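Local coordinates for protein putative phosphoribosyltransferase (Neisseria gonorrhoeae, PDB 5VOG) that binds the alarmone ppGpp and magnesium, and probably acts as a glycosyltransferase of the type I phosphoribosyltransferase family, at residues Q87-D90 with P91-V95; R22-K25 with A26-E29; K119-K123 with E124-T128; E94-G98 with K99-V103. All coordinates share one frame; numbering follows the deposited sequence.

Contact 1: Q87-D90 with P91-V95; sequences QWLD and PVPEV. With MG (magnesium ion), chain F.
Leu89 lies beside Val92, its CB 4.3 Å from Val92 CG2, where a cis peptide kinks the chain. The kink belongs to the long loop between strands 78-85 and 101-105 of a type I phosphoribosyltransferase fold. The cis peptide between Asp90 and Pro91 brings their CA atoms to 3.0 Å and pinches the backbone locally, leaving the CA atoms of Leu89 and Val92 5.3 Å apart before the chain runs on. Val92 CG2 sits on the same side of the residue as the backbone N (CG1 takes the position opposite it, chi1 173°), and this branch also approaches Leu89 O. Further along, the Pro93 ring comes near Leu89 CD2 in the conformer described, one of two modelled, so that touch is the less certain.

Around this apolar kink, Leu89 and Pro93 rest on Tyr64 of strand 63-75. Leu89 also packs on Gln87 of the second subunit, while Val92 leans on Glu124 and Phe126, which precede strand 129-133.

The polar side is a magnesium site. Asp90 turns its carboxylate away from the proline, CG opposite its own carbonyl carbon (chi1 -64°), and binds the metal through one oxygen: OD1 is 2.1 Å from magnesium, whereas OD2 is 4.1 Å from it. Four waters are also bound to the ion, so most of its modelled shell is solvent. One of them, lying at the edge of the Trp88 ring and in its plane, ties the site to the backbone: this water is 2.3 Å from magnesium and donates a hydrogen bond of 2.5 Å to Leu89 O.

Contact 2: R22-K25 with A26-E29; sequences RVIK and ALAE
Ile24 and Leu27, one helical turn apart on helix 17-33, point their branches along the same buried flank and meet end to end, Ile24 CD1 lying 4.2 Å from Leu27 CD2. The two reach this meeting differently. Ile24 bends back at its second torsion (chi2 -70°), while Leu27 sets CG opposite its backbone N (chi1 175°). The base of Leu27 is seated on the preceding turn, its CB 3.5 Å from Ile24 O. Ala28 does the same one residue on, with CB 3.6 Å from Lys25 O, and its small methyl lets helix 49-59 come close: Ala28 packs on Leu55 and Phe58, and Ile24 on Met54.

Four successive i to i+4 backbone bonds hold this geometry. The shortest runs from Leu27 N to Val23 O at 2.8 Å, nearly along the C=O axis, and the straightest from Ala28 N to Ile24 O, with 165° at the hydrogen. Those flanking them on the exposed side, from Ala26 N to Arg22 O and from Glu29 N to Lys25 O, are longer at 3.2 Å.

On that outer side the long polar chains turn away from the apolar pair. Lys25 is fully extended and carries NZ to Leu169 O of the second subunit, while Arg22, in the conformer described, forms a salt bridge through NH2 to Asp172 of that subunit.

The chemistry is thus that of an amphipathic helix: apolar contacts bind its inner face to the domain, and the cationic ends of its outer face take part in joining the two subunits.

Contact 3: K119-K123 with E124-T128; sequences KELLK and EDFDT
Leu121 and Phe126 cross obliquely, the leucine CD2 lying 4.1 Å from Phe126 CE2 where helix 112-121 gives way to a loop. The ring also presents its edge to the leucine backbone, with CD2 of Phe126 3.6 Å from Leu121 O, which lies near the ring plane.

A type I beta turn from Leu121 to Glu124 creates this meeting. Glu124 N donates to Leu121 O at 3.1 Å, but from well above the carbonyl plane, as a tight turn imposes. The turn itself puts Glu124 CB beside Leu121 O. The side chain then curls over the helix end: CG stands beside its backbone N (chi1 -51°), 3.5 Å from Leu121 O, and a bend at chi2 (-71°) directs the carboxylate toward a water that donates to both Glu124 OE2 (2.6 Å) and Glu120 O (2.9 Å). The water thus satisfies a carbonyl at the helix end, and the Glu124 side chain comes within about 4 Å of magnesium.

Lys123 takes the contrary course. Extended beyond CG, it runs back along the helix so that NZ bridges both oxygens of Glu120, 3.2 Å from OE1, on the syn side but 26° out of the carboxylate plane.

Beneath this turn Leu121 rests on Val103 and Phe126 on Val101, both of strand 101-105. The loop, bonded through its backbone to Gly98 and Lys99, next enters strand 129-133, completing a right-handed beta-alpha-beta crossover between parallel neighbours.

Contact 4: E94-G98 with K99-V103; sequences EVLRG and KNVLV
A type II beta turn from Leu96 to Lys99 joins a short 3-10 segment to strand 101-105, and the contact is the local packing of the lysine back across that turn. Lys99 N donates to Leu96 O at 3.1 Å. Gly98 suits this turn, its positive phi (71°) being a shape glycine adopts readily.

Beyond the turn Lys99 folds over the segment it has just left. The backbone places its CB 3.3 Å from Leu96 O, and CG, beside the backbone N (chi1 -62°), comes 3.4 Å from Val95 O. A bend at chi2 (-60°) keeps CD near Gly98 and CE 3.9 Å from Val95 O, so the aliphatic part covers two carbonyls while the amine leads away. Below, Leu96 CD2 only grazes Val101 CG1, 4.5 Å off.

Arg97 is paired with the 3-10 segment instead. Its NE forms a salt bridge to Glu94 OE2, modelled unusually short at 2.5 Å, meeting that oxygen from above the carboxylate plane, and its NH1 pairs with Asp125. Holding the guanidinium from two places probably restricts its rotation.

The turn leads into an interior strand of the central sheet. Leu96 lies on Tyr64 of strand 63-75 and on Ala40 of strand 40-45, while Val101 is packed between Ile42 of strand 40-45 and Val129 of strand 129-133, the parallel neighbours of strand 101-105 in the sheet.

Contact 2 is set apart, its centre 22 to 27 Å from the others: one amphipathic helix, held by regular backbone bonds and partly buried. The other three, with their centres within about 11 Å of one another, use turns or a kink instead. Contacts 1 and 3 are surface contacts, the first hydrated around a metal and the second rich in charge and water; they touch where Val92 meets Glu124 and Phe126. Contact 4, partly buried, shares the loop between strands 78-85 and 101-105 with contact 1. Contacts 3 and 4 both pack on strand 101-105 and are probably bonded through Asp125 O to Gly98 N. Contacts 1 and 2 alone reach the second subunit.

Contact 1: Q87-D90 with P91-V95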
# COMPACT_ATOMS: atom_id res chain seq x y z
N GLN A 87 -0.42 -12.59 -5.46
CA GLN A 87 -0.62 -12.90 -4.05
C GLN A 87 -2.11 -12.90 -3.77
O GLN A 87 -2.84 -12.03 -4.26
CB GLN A 87 0.07 -11.89 -3.13
CG GLN A 87 -0.13 -12.22 -1.65
CD GLN A 87 0.57 -11.26 -0.72
OE1 GLN A 87 1.34 -10.39 -1.15
NE2 GLN A 87 0.32 -11.42 0.59
N TRP A 88 -2.58 -13.86 -2.98
CA TRP A 88 -4.00 -13.93 -2.68
C TRP A 88 -4.21 -14.18 -1.19
O TRP A 88 -3.26 -14.45 -0.44
CB TRP A 88 -4.70 -15.01 -3.52
CG TRP A 88 -6.15 -14.72 -3.71
CD1 TRP A 88 -7.21 -15.35 -3.11
CD2 TRP A 88 -6.71 -13.68 -4.51
NE1 TRP A 88 -8.39 -14.77 -3.51
CE2 TRP A 88 -8.12 -13.75 -4.37
CE3 TRP A 88 -6.16 -12.71 -5.35
CZ2 TRP A 88 -8.98 -12.88 -5.05
CZ3 TRP A 88 -7.02 -11.84 -6.02
CH2 TRP A 88 -8.42 -11.94 -5.87
N LEU A 89 -5.46 -14.02 -0.77
CA LEU A 89 -5.89 -14.31 0.60
C LEU A 89 -6.29 -15.77 0.65
O LEU A 89 -7.44 -16.12 0.41
CB LEU A 89 -7.05 -13.41 1.01
CG LEU A 89 -6.73 -12.01 1.49
CD1 LEU A 89 -8.02 -11.22 1.61
CD2 LEU A 89 -6.02 -12.06 2.83
N ASP A 90 -5.32 -16.63 0.96
CA ASP A 90 -5.49 -18.08 1.03
C ASP A 90 -5.07 -18.59 2.39
O ASP A 90 -3.87 -18.55 2.72
CB ASP A 90 -4.65 -18.78 -0.04
CG ASP A 90 -5.06 -18.43 -1.43
OD1 ASP A 90 -6.28 -18.34 -1.68
OD2 ASP A 90 -4.17 -18.24 -2.29
N PRO A 91 -5.99 -19.06 3.24
CA PRO A 91 -7.44 -18.90 3.15
C PRO A 91 -7.82 -17.51 3.61
O PRO A 91 -6.97 -16.80 4.16
CB PRO A 91 -7.97 -19.96 4.11
CG PRO A 91 -6.92 -20.02 5.17
CD PRO A 91 -5.61 -19.86 4.43
N VAL A 92 -9.07 -17.12 3.42
CA VAL A 92 -9.54 -15.90 4.07
C VAL A 92 -9.55 -16.11 5.58
O VAL A 92 -10.07 -17.14 6.06
CB VAL A 92 -10.93 -15.53 3.57
CG1 VAL A 92 -11.49 -14.36 4.37
CG2 VAL A 92 -10.87 -15.16 2.09
N PRO A 93 -8.98 -15.20 6.37
CA PRO A 93 -8.96 -15.37 7.83
C PRO A 93 -10.36 -15.46 8.40
O PRO A 93 -11.31 -14.85 7.89
CB PRO A 93 -8.22 -14.13 8.32
CG PRO A 93 -7.38 -13.71 7.17
CD PRO A 93 -8.19 -14.03 5.94
N GLU A 94 -10.48 -16.21 9.50
CA GLU A 94 -11.79 -16.46 10.08
C GLU A 94 -12.45 -15.17 10.57
O GLU A 94 -13.68 -15.07 10.57
CB GLU A 94 -11.68 -17.47 11.23
CG GLU A 94 -12.93 -18.29 11.45
CD GLU A 94 -13.25 -19.21 10.27
OE1 GLU A 94 -12.32 -19.60 9.54
OE2 GLU A 94 -14.44 -19.53 10.09
N VAL A 95 -11.66 -14.16 10.96
CA VAL A 95 -12.22 -12.92 11.47
C VAL A 95 -13.02 -12.18 10.40
O VAL A 95 -13.85 -11.32 10.73
CB VAL A 95 -11.10 -12.02 12.05
CG1 VAL A 95 -10.23 -11.44 10.94
CG2 VAL A 95 -11.67 -10.92 12.93
MG MG F . -8.11 -19.36 -1.94
O HOH W 1 -9.07 -17.64 -0.82
O HOH W 2 -9.12 -18.30 -3.87
O HOH W 3 -7.22 -20.80 -0.29
O HOH W 4 -6.83 -20.68 -2.83

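Contact 2: R22-K25 with A26-E29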
# COMPACT_ATOMS: atom_id res chain seq x y z
N ARG A 22 -7.46 14.43 -1.45
CA ARG A 22 -8.75 15.13 -1.35
C ARG A 22 -9.87 14.30 -1.97
O ARG A 22 -11.00 14.28 -1.45
CB ARG A 22 -8.66 16.50 -2.03
CG ARG A 22 -7.63 17.44 -1.40
CD ARG A 22 -7.47 18.72 -2.22
NE ARG A 22 -6.28 19.47 -1.82
CZ ARG A 22 -6.24 20.36 -0.84
NH1 ARG A 22 -7.34 20.63 -0.14
NH2 ARG A 22 -5.11 20.99 -0.55
N VAL A 23 -9.60 13.62 -3.09
CA VAL A 23 -10.62 12.76 -3.69
C VAL A 23 -10.94 11.59 -2.76
O VAL A 23 -12.10 11.21 -2.60
CB VAL A 23 -10.16 12.26 -5.08
CG1 VAL A 23 -11.13 11.22 -5.63
CG2 VAL A 23 -10.04 13.43 -6.05
N ILE A 24 -9.91 11.00 -2.14
CA ILE A 24 -10.13 9.88 -1.23
C ILE A 24 -11.02 10.30 -0.05
O ILE A 24 -11.90 9.54 0.38
CB ILE A 24 -8.79 9.30 -0.75
CG1 ILE A 24 -8.02 8.64 -1.90
CG2 ILE A 24 -9.01 8.32 0.40
CD1 ILE A 24 -8.67 7.34 -2.41
N LYS A 25 -10.79 11.50 0.50
CA LYS A 25 -11.67 11.99 1.56
C LYS A 25 -13.12 12.04 1.10
O LYS A 25 -14.04 11.61 1.81
CB LYS A 25 -11.21 13.38 2.02
CG LYS A 25 -12.03 13.97 3.16
CD LYS A 25 -11.43 15.28 3.66
CE LYS A 25 -12.19 15.81 4.86
NZ LYS A 25 -11.57 17.06 5.40
N ALA A 26 -13.35 12.54 -0.12
CA ALA A 26 -14.71 12.60 -0.65
C ALA A 26 -15.26 11.21 -0.92
O ALA A 26 -16.46 10.96 -0.74
CB ALA A 26 -14.72 13.45 -1.92
N LEU A 27 -14.40 10.29 -1.37
CA LEU A 27 -14.83 8.91 -1.60
C LEU A 27 -15.27 8.26 -0.30
O LEU A 27 -16.30 7.57 -0.26
CB LEU A 27 -13.69 8.12 -2.25
CG LEU A 27 -13.86 6.62 -2.48
CD1 LEU A 27 -15.09 6.32 -3.35
CD2 LEU A 27 -12.61 6.07 -3.12
N ALA A 28 -14.52 8.46 0.78
CA ALA A 28 -14.92 7.93 2.07
C ALA A 28 -16.30 8.44 2.48
O ALA A 28 -17.09 7.70 3.07
CB ALA A 28 -13.89 8.29 3.14
N GLU A 29 -16.60 9.70 2.17
CA GLU A 29 -17.90 10.26 2.52
C GLU A 29 -19.01 9.61 1.69
O GLU A 29 -20.10 9.35 2.21
CB GLU A 29 -17.90 11.78 2.33
CG GLU A 29 -19.24 12.45 2.63
CD GLU A 29 -19.55 12.52 4.12
OE1 GLU A 29 -18.73 12.03 4.93
OE2 GLU A 29 -20.62 13.07 4.47

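Contact 3: K119-K123 with E124-T128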
# COMPACT_ATOMS: atom_id res chain seq x y z
N LYS A 119 -15.11 -11.74 -8.89
CA LYS A 119 -15.57 -13.11 -9.07
C LYS A 119 -14.88 -14.06 -8.10
O LYS A 119 -15.52 -14.95 -7.53
CB LYS A 119 -15.33 -13.56 -10.51
CG LYS A 119 -16.39 -13.06 -11.49
CD LYS A 119 -16.22 -13.70 -12.86
CE LYS A 119 -17.35 -13.31 -13.79
NZ LYS A 119 -17.23 -13.97 -15.12
N GLU A 120 -13.58 -13.88 -7.89
CA GLU A 120 -12.87 -14.75 -6.96
C GLU A 120 -13.33 -14.52 -5.53
O GLU A 120 -13.48 -15.48 -4.76
CB GLU A 120 -11.36 -14.53 -7.08
CG GLU A 120 -10.77 -15.04 -8.38
CD GLU A 120 -11.02 -16.52 -8.58
OE1 GLU A 120 -10.77 -17.30 -7.64
OE2 GLU A 120 -11.48 -16.91 -9.68
N LEU A 121 -13.54 -13.26 -5.13
CA LEU A 121 -13.92 -12.99 -3.75
C LEU A 121 -15.36 -13.39 -3.45
O LEU A 121 -15.69 -13.64 -2.29
CB LEU A 121 -13.69 -11.51 -3.43
CG LEU A 121 -12.21 -11.10 -3.41
CD1 LEU A 121 -12.05 -9.59 -3.36
CD2 LEU A 121 -11.50 -11.74 -2.21
N LEU A 122 -16.22 -13.48 -4.47
CA LEU A 122 -17.58 -13.95 -4.24
C LEU A 122 -17.64 -15.44 -3.94
O LEU A 122 -18.69 -15.93 -3.52
CB LEU A 122 -18.47 -13.63 -5.45
CG LEU A 122 -18.85 -12.15 -5.58
CD1 LEU A 122 -19.64 -11.91 -6.86
CD2 LEU A 122 -19.63 -11.68 -4.36
N LYS A 123 -16.54 -16.17 -4.15
CA LYS A 123 -16.46 -17.56 -3.72
C LYS A 123 -16.34 -17.71 -2.22
O LYS A 123 -16.49 -18.83 -1.70
CB LYS A 123 -15.26 -18.24 -4.38
CG LYS A 123 -15.35 -18.31 -5.89
CD LYS A 123 -14.08 -18.90 -6.46
CE LYS A 123 -14.22 -19.16 -7.94
NZ LYS A 123 -12.91 -19.59 -8.49
N GLU A 124 -16.09 -16.62 -1.50
CA GLU A 124 -15.83 -16.66 -0.07
C GLU A 124 -17.11 -16.37 0.71
O GLU A 124 -18.14 -16.01 0.15
CB GLU A 124 -14.74 -15.66 0.31
CG GLU A 124 -13.46 -15.76 -0.52
CD GLU A 124 -12.64 -17.00 -0.21
OE1 GLU A 124 -12.93 -17.69 0.80
OE2 GLU A 124 -11.70 -17.27 -0.98
N ASP A 125 -17.00 -16.52 2.03
CA ASP A 125 -18.15 -16.35 2.92
C ASP A 125 -18.15 -14.95 3.53
O ASP A 125 -18.00 -14.76 4.73
CB ASP A 125 -18.13 -17.43 4.00
CG ASP A 125 -19.41 -17.48 4.81
OD1 ASP A 125 -20.39 -16.80 4.43
OD2 ASP A 125 -19.45 -18.21 5.82
N PHE A 126 -18.31 -13.96 2.66
CA PHE A 126 -18.51 -12.58 3.09
C PHE A 126 -20.00 -12.25 3.08
O PHE A 126 -20.79 -12.86 2.36
CB PHE A 126 -17.78 -11.60 2.17
CG PHE A 126 -16.29 -11.80 2.09
CD1 PHE A 126 -15.50 -11.74 3.24
CD2 PHE A 126 -15.66 -12.00 0.87
CE1 PHE A 126 -14.13 -11.91 3.17
CE2 PHE A 126 -14.28 -12.17 0.79
CZ PHE A 126 -13.52 -12.12 1.94
N ASP A 127 -20.37 -11.25 3.88
CA ASP A 127 -21.71 -10.69 3.82
C ASP A 127 -21.84 -9.81 2.59
O ASP A 127 -22.41 -10.23 1.57
CB ASP A 127 -22.03 -9.92 5.10
CG ASP A 127 -23.43 -9.34 5.11
OD1 ASP A 127 -24.21 -9.62 4.17
OD2 ASP A 127 -23.77 -8.60 6.06
N THR A 128 -21.34 -8.58 2.66
CA THR A 128 -21.34 -7.65 1.54
C THR A 128 -19.92 -7.49 1.02
O THR A 128 -18.99 -7.26 1.81
CB THR A 128 -21.89 -6.28 1.96
OG1 THR A 128 -23.26 -6.40 2.35
CG2 THR A 128 -21.79 -5.28 0.81
O HOH W 5 -11.12 -15.95 -3.20
O HOH W 6 -18.30 -13.49 -0.73

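Contact 4: E94-G98 with K99-V103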
# COMPACT_ATOMS: atom_id res chain seq x y z
N GLU A 94 -10.48 -16.21 9.50
CA GLU A 94 -11.79 -16.46 10.08
C GLU A 94 -12.45 -15.17 10.57
O GLU A 94 -13.68 -15.07 10.57
CB GLU A 94 -11.68 -17.47 11.23
CG GLU A 94 -12.93 -18.29 11.45
CD GLU A 94 -13.25 -19.21 10.27
OE1 GLU A 94 -12.32 -19.60 9.54
OE2 GLU A 94 -14.44 -19.53 10.09
N VAL A 95 -11.66 -14.16 10.96
CA VAL A 95 -12.22 -12.92 11.47
C VAL A 95 -13.02 -12.18 10.40
O VAL A 95 -13.85 -11.32 10.73
CB VAL A 95 -11.10 -12.02 12.05
CG1 VAL A 95 -10.23 -11.44 10.94
CG2 VAL A 95 -11.67 -10.92 12.93
N LEU A 96 -12.81 -12.51 9.12
CA LEU A 96 -13.56 -11.87 8.04
C LEU A 96 -14.79 -12.65 7.62
O LEU A 96 -15.55 -12.16 6.77
CB LEU A 96 -12.65 -11.67 6.82
CG LEU A 96 -11.49 -10.69 7.01
CD1 LEU A 96 -10.72 -10.56 5.70
CD2 LEU A 96 -11.99 -9.34 7.49
N ARG A 97 -15.02 -13.84 8.17
CA ARG A 97 -16.17 -14.63 7.76
C ARG A 97 -17.46 -13.90 8.11
O ARG A 97 -17.64 -13.45 9.25
CB ARG A 97 -16.15 -16.02 8.42
CG ARG A 97 -17.34 -16.88 8.03
CD ARG A 97 -17.31 -18.25 8.70
NE ARG A 97 -16.14 -19.03 8.29
CZ ARG A 97 -16.07 -19.75 7.18
NH1 ARG A 97 -17.11 -19.80 6.35
NH2 ARG A 97 -14.97 -20.43 6.89
N GLY A 98 -18.35 -13.78 7.13
CA GLY A 98 -19.61 -13.09 7.36
C GLY A 98 -19.51 -11.60 7.53
O GLY A 98 -20.49 -10.97 7.94
N LYS A 99 -18.36 -11.00 7.21
CA LYS A 99 -18.15 -9.57 7.37
C LYS A 99 -18.31 -8.86 6.03
O LYS A 99 -18.44 -9.47 4.97
CB LYS A 99 -16.76 -9.30 7.94
CG LYS A 99 -16.53 -9.88 9.32
CD LYS A 99 -17.53 -9.32 10.32
CE LYS A 99 -17.28 -9.82 11.73
NZ LYS A 99 -18.24 -9.21 12.69
N ASN A 100 -18.31 -7.53 6.10
CA ASN A 100 -18.40 -6.67 4.92
C ASN A 100 -16.99 -6.24 4.52
O ASN A 100 -16.27 -5.67 5.35
CB ASN A 100 -19.26 -5.44 5.20
CG ASN A 100 -20.67 -5.79 5.58
OD1 ASN A 100 -21.23 -6.76 5.08
ND2 ASN A 100 -21.26 -5.01 6.47
N VAL A 101 -16.61 -6.49 3.27
CA VAL A 101 -15.27 -6.14 2.81
C VAL A 101 -15.36 -5.21 1.60
O VAL A 101 -16.22 -5.38 0.73
CB VAL A 101 -14.42 -7.39 2.49
CG1 VAL A 101 -14.17 -8.20 3.77
CG2 VAL A 101 -15.07 -8.25 1.42
N LEU A 102 -14.47 -4.22 1.57
CA LEU A 102 -14.43 -3.19 0.54
C LEU A 102 -13.16 -3.39 -0.29
O LEU A 102 -12.05 -3.18 0.20
CB LEU A 102 -14.44 -1.79 1.16
CG LEU A 102 -14.44 -0.63 0.17
CD1 LEU A 102 -15.78 -0.60 -0.58
CD2 LEU A 102 -14.16 0.70 0.87
N VAL A 103 -13.34 -3.79 -1.55
CA VAL A 103 -12.22 -3.95 -2.47
C VAL A 103 -11.80 -2.57 -2.97
O VAL A 103 -12.66 -1.77 -3.34
CB VAL A 103 -12.63 -4.87 -3.64
CG1 VAL A 103 -11.51 -5.03 -4.65
CG2 VAL A 103 -13.10 -6.24 -3.10